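Local atomic coordinates of 3',5'-cyclic-nucleotide phosphodiesterase 1 (Saccharomyces cerevisiae, PDB entry 4OJV), a protein that is a class-II cyclic-nucleotide phosphodiesterase of the metallo-hydrolase fold and holds two zinc ions. Residues P75-K83 with D335-R345. Residues are numbered along the deposited sequence; the frame is centred on the assembly and turned at random.
Sequences PIEFFIDSK and DPRLTILEELR
The ring of Phe79 carries Leu338 over one face: CD2 of Leu338 stands 3.8 Å from the ring centroid, 20° off the normal, a CH-pi contact displaced toward the rim. At the edge of the same ring, near its plane, lies Asp335, whose OD2 is 3.8 Å from CE2 of Phe79. The guanidinium of Arg337 receives Phe79 CE2 over one face, but the two planes are 53° apart, so this is an oblique approach and not a parallel stack. Arg337 bends at chi3 (-61°), which folds its guanidinium back side-on to Asp335 in a salt bridge: NE and NH2 bond to OD1 and OD2 (NH2 to OD2 2.8 Å), each oxygen using its syn lone pair, almost in the guanidinium plane. Asp335 OD1 also accepts from Arg337 N, capping helix 336-350; Asp335 OD2 is also bonded to Ser67 OG, and Arg337 NH2 to Pro66 O.

Farther along the helix, CD2 of Leu341 packs 3.5 Å from the carbonyl O of Phe78. Its CG lies over the centre of one face of the Arg345 guanidinium, at whose edge are the backbone of Ile80 and Asp81 and a water. Arg345 NH2 has its stronger partner in Ile358 O of strand 357-360, while its bond to Ile80 O is weak (3.3 Å); one water links NH1 to Ile80 O, a second NE to Asp81 OD1.

The loop following strand 73-75 thus meets the helix through an apolar centre between two arginines. The guanidinium bonds and backbone cap would favour an ionised Asp335, and the paired bonds probably fix the Arg337 plane beside Phe79; at the Arg345 end, water and strand 357-360 probably contribute much of the hold.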
loop_
_atom_site.group_PDB
_atom_site.type_symbol
_atom_site.label_atom_id
_atom_site.label_comp_id
_atom_site.label_asym_id
_atom_site.label_seq_id
_atom_site.Cartn_x
_atom_site.Cartn_y
_atom_site.Cartn_z
ATOM N N PRO A 75 13.333 21.653 -1.398
ATOM C CA PRO A 75 13.868 21.963 -0.073
ATOM C C PRO A 75 12.859 21.719 1.050
ATOM O O PRO A 75 11.717 22.182 0.988
ATOM C CB PRO A 75 14.224 23.448 -0.187
ATOM C CG PRO A 75 14.607 23.604 -1.622
ATOM C CD PRO A 75 13.648 22.717 -2.377
ATOM N N ILE A 76 13.304 21.004 2.083
ATOM C CA ILE A 76 12.446 20.678 3.217
ATOM C C ILE A 76 11.816 21.915 3.860
ATOM O O ILE A 76 10.638 21.920 4.221
ATOM C CB ILE A 76 13.198 19.832 4.278
ATOM C CG1 ILE A 76 12.229 19.397 5.382
ATOM C CG2 ILE A 76 14.401 20.580 4.855
ATOM C CD1 ILE A 76 12.824 18.478 6.422
ATOM N N GLU A 77 12.595 22.986 3.976
ATOM C CA GLU A 77 12.146 24.160 4.711
ATOM C C GLU A 77 10.936 24.847 4.080
ATOM O O GLU A 77 10.200 25.558 4.762
ATOM C CB GLU A 77 13.300 25.153 4.953
ATOM C CG GLU A 77 13.900 25.790 3.703
ATOM C CD GLU A 77 15.056 25.007 3.099
ATOM O OE1 GLU A 77 15.233 23.800 3.370
ATOM O OE2 GLU A 77 15.820 25.625 2.328
ATOM N N PHE A 78 10.704 24.599 2.789
ATOM C CA PHE A 78 9.546 25.168 2.106
ATOM C C PHE A 78 8.216 24.655 2.673
ATOM O O PHE A 78 7.182 25.304 2.514
ATOM C CB PHE A 78 9.581 24.877 0.601
ATOM C CG PHE A 78 10.702 25.568 -0.162
ATOM C CD1 PHE A 78 11.547 26.517 0.430
ATOM C CD2 PHE A 78 10.894 25.267 -1.505
ATOM C CE1 PHE A 78 12.558 27.130 -0.310
ATOM C CE2 PHE A 78 11.899 25.881 -2.246
ATOM C CZ PHE A 78 12.728 26.807 -1.644
ATOM N N PHE A 79 8.242 23.492 3.326
ATOM C CA PHE A 79 7.015 22.810 3.751
ATOM C C PHE A 79 6.675 23.021 5.218
ATOM O O PHE A 79 5.626 22.563 5.676
ATOM C CB PHE A 79 7.130 21.301 3.493
ATOM C CG PHE A 79 7.274 20.944 2.047
ATOM C CD1 PHE A 79 8.529 20.896 1.449
ATOM C CD2 PHE A 79 6.155 20.666 1.272
ATOM C CE1 PHE A 79 8.658 20.581 0.105
ATOM C CE2 PHE A 79 6.277 20.342 -0.070
ATOM C CZ PHE A 79 7.536 20.291 -0.651
ATOM N N ILE A 80 7.566 23.664 5.969
ATOM C CA ILE A 80 7.446 23.692 7.422
ATOM C C ILE A 80 7.584 25.100 7.997
ATOM O O ILE A 80 8.177 25.993 7.379
ATOM C CB ILE A 80 8.447 22.717 8.103
ATOM C CG1 ILE A 80 9.902 23.128 7.816
ATOM C CG2 ILE A 80 8.175 21.274 7.669
ATOM C CD1 ILE A 80 10.950 22.279 8.515
ATOM N N ASP A 81 7.031 25.291 9.186
ATOM C CA ASP A 81 7.256 26.500 9.960
ATOM C C ASP A 81 8.718 26.501 10.407
ATOM O O ASP A 81 9.265 25.458 10.777
ATOM C CB ASP A 81 6.331 26.505 11.171
ATOM C CG ASP A 81 6.469 27.749 11.991
ATOM O OD1 ASP A 81 5.873 28.770 11.599
ATOM O OD2 ASP A 81 7.169 27.688 13.021
ATOM N N SER A 82 9.345 27.677 10.397
ATOM C CA SER A 82 10.773 27.785 10.700
ATOM C C SER A 82 11.151 27.377 12.126
ATOM O O SER A 82 12.321 27.104 12.398
ATOM C CB SER A 82 11.273 29.205 10.426
ATOM O OG SER A 82 10.661 30.114 11.316
ATOM N N LYS A 83 10.173 27.334 13.027
ATOM C CA LYS A 83 10.433 26.985 14.427
ATOM C C LYS A 83 10.165 25.514 14.750
ATOM O O LYS A 83 10.363 25.078 15.884
ATOM C CB LYS A 83 9.639 27.899 15.369
ATOM C CG LYS A 83 10.090 29.348 15.296
ATOM C CD LYS A 83 9.288 30.250 16.211
ATOM C CE LYS A 83 9.769 31.689 16.091
ATOM N NZ LYS A 83 8.919 32.631 16.867
ATOM N N ASP A 335 2.969 21.799 -6.361
ATOM C CA ASP A 335 2.751 20.861 -5.264
ATOM C C ASP A 335 1.627 21.388 -4.368
ATOM O O ASP A 335 1.729 22.489 -3.818
ATOM C CB ASP A 335 4.069 20.728 -4.494
ATOM C CG ASP A 335 4.086 19.582 -3.484
ATOM O OD1 ASP A 335 3.080 19.344 -2.780
ATOM O OD2 ASP A 335 5.159 18.945 -3.386
ATOM N N PRO A 336 0.533 20.612 -4.218
ATOM C CA PRO A 336 -0.593 21.134 -3.445
ATOM C C PRO A 336 -0.260 21.340 -1.976
ATOM O O PRO A 336 -0.926 22.122 -1.318
ATOM C CB PRO A 336 -1.669 20.053 -3.607
ATOM C CG PRO A 336 -0.913 18.815 -3.932
ATOM C CD PRO A 336 0.243 19.278 -4.775
ATOM N N ARG A 337 0.768 20.667 -1.462
ATOM C CA ARG A 337 1.174 20.917 -0.083
ATOM C C ARG A 337 1.658 22.360 0.080
ATOM O O ARG A 337 1.398 22.990 1.105
ATOM C CB ARG A 337 2.268 19.947 0.336
ATOM C CG ARG A 337 1.780 18.504 0.375
ATOM C CD ARG A 337 2.903 17.511 0.589
ATOM N NE ARG A 337 3.897 17.571 -0.481
ATOM C CZ ARG A 337 5.052 16.921 -0.458
ATOM N NH1 ARG A 337 5.351 16.140 0.579
ATOM N NH2 ARG A 337 5.908 17.055 -1.464
ATOM N N LEU A 338 2.354 22.873 -0.934
ATOM C CA LEU A 338 2.834 24.255 -0.902
ATOM C C LEU A 338 1.670 25.226 -1.063
ATOM O O LEU A 338 1.583 26.219 -0.340
ATOM C CB LEU A 338 3.914 24.477 -1.965
ATOM C CG LEU A 338 5.192 23.642 -1.799
ATOM C CD1 LEU A 338 6.152 23.843 -2.964
ATOM C CD2 LEU A 338 5.873 23.935 -0.469
ATOM N N THR A 339 0.770 24.938 -2.005
ATOM C CA THR A 339 -0.422 25.761 -2.198
ATOM C C THR A 339 -1.240 25.851 -0.910
ATOM O O THR A 339 -1.610 26.938 -0.456
ATOM C CB THR A 339 -1.280 25.194 -3.336
ATOM O OG1 THR A 339 -0.494 25.154 -4.532
ATOM C CG2 THR A 339 -2.554 26.009 -3.549
ATOM N N ILE A 340 -1.510 24.694 -0.315
ATOM C CA ILE A 340 -2.295 24.612 0.917
ATOM C C ILE A 340 -1.618 25.347 2.073
ATOM O O ILE A 340 -2.276 26.078 2.819
ATOM C CB ILE A 340 -2.586 23.131 1.263
ATOM C CG1 ILE A 340 -3.679 22.598 0.333
ATOM C CG2 ILE A 340 -2.949 22.941 2.730
ATOM C CD1 ILE A 340 -3.715 21.085 0.214
ATOM N N LEU A 341 -0.304 25.180 2.200
ATOM C CA LEU A 341 0.423 25.855 3.274
ATOM C C LEU A 341 0.275 27.379 3.144
ATOM O O LEU A 341 -0.011 28.076 4.125
ATOM C CB LEU A 341 1.892 25.436 3.286
ATOM C CG LEU A 341 2.758 25.956 4.429
ATOM C CD1 LEU A 341 2.220 25.522 5.786
ATOM C CD2 LEU A 341 4.191 25.488 4.236
ATOM N N GLU A 342 0.443 27.886 1.926
ATOM C CA GLU A 342 0.314 29.324 1.677
ATOM C C GLU A 342 -1.093 29.820 1.940
ATOM O O GLU A 342 -1.281 30.871 2.551
ATOM C CB GLU A 342 0.705 29.619 0.242
ATOM C CG GLU A 342 2.188 29.472 0.000
ATOM C CD GLU A 342 2.548 29.579 -1.458
ATOM O OE1 GLU A 342 1.624 29.661 -2.297
ATOM O OE2 GLU A 342 3.760 29.581 -1.761
ATOM N N GLU A 343 -2.083 29.053 1.497
ATOM C CA GLU A 343 -3.486 29.402 1.693
ATOM C C GLU A 343 -3.870 29.404 3.164
ATOM O O GLU A 343 -4.558 30.319 3.638
ATOM C CB GLU A 343 -4.398 28.488 0.865
ATOM C CG GLU A 343 -4.246 28.742 -0.630
ATOM C CD GLU A 343 -5.031 27.788 -1.511
ATOM O OE1 GLU A 343 -5.476 26.716 -1.046
ATOM O OE2 GLU A 343 -5.210 28.114 -2.702
ATOM N N LEU A 344 -3.410 28.396 3.902
ATOM C CA LEU A 344 -3.683 28.336 5.336
ATOM C C LEU A 344 -3.046 29.504 6.088
ATOM O O LEU A 344 -3.690 30.119 6.946
ATOM C CB LEU A 344 -3.205 27.011 5.927
ATOM C CG LEU A 344 -4.036 25.774 5.583
ATOM C CD1 LEU A 344 -3.288 24.514 5.988
ATOM C CD2 LEU A 344 -5.399 25.809 6.243
ATOM N N ARG A 345 -1.794 29.808 5.769
ATOM C CA ARG A 345 -1.097 30.915 6.432
ATOM C C ARG A 345 -1.763 32.257 6.125
ATOM O O ARG A 345 -1.907 33.106 7.017
ATOM C CB ARG A 345 0.380 30.930 6.055
ATOM C CG ARG A 345 1.167 29.818 6.723
ATOM C CD ARG A 345 2.606 29.805 6.250
ATOM N NE ARG A 345 3.389 28.807 6.977
ATOM C CZ ARG A 345 4.573 28.348 6.587
ATOM N NH1 ARG A 345 5.126 28.776 5.460
ATOM N NH2 ARG A 345 5.207 27.443 7.321
HETATM O O HOH W 1 7.395 27.275 4.868
HETATM O O HOH W 2 3.114 29.000 9.874
#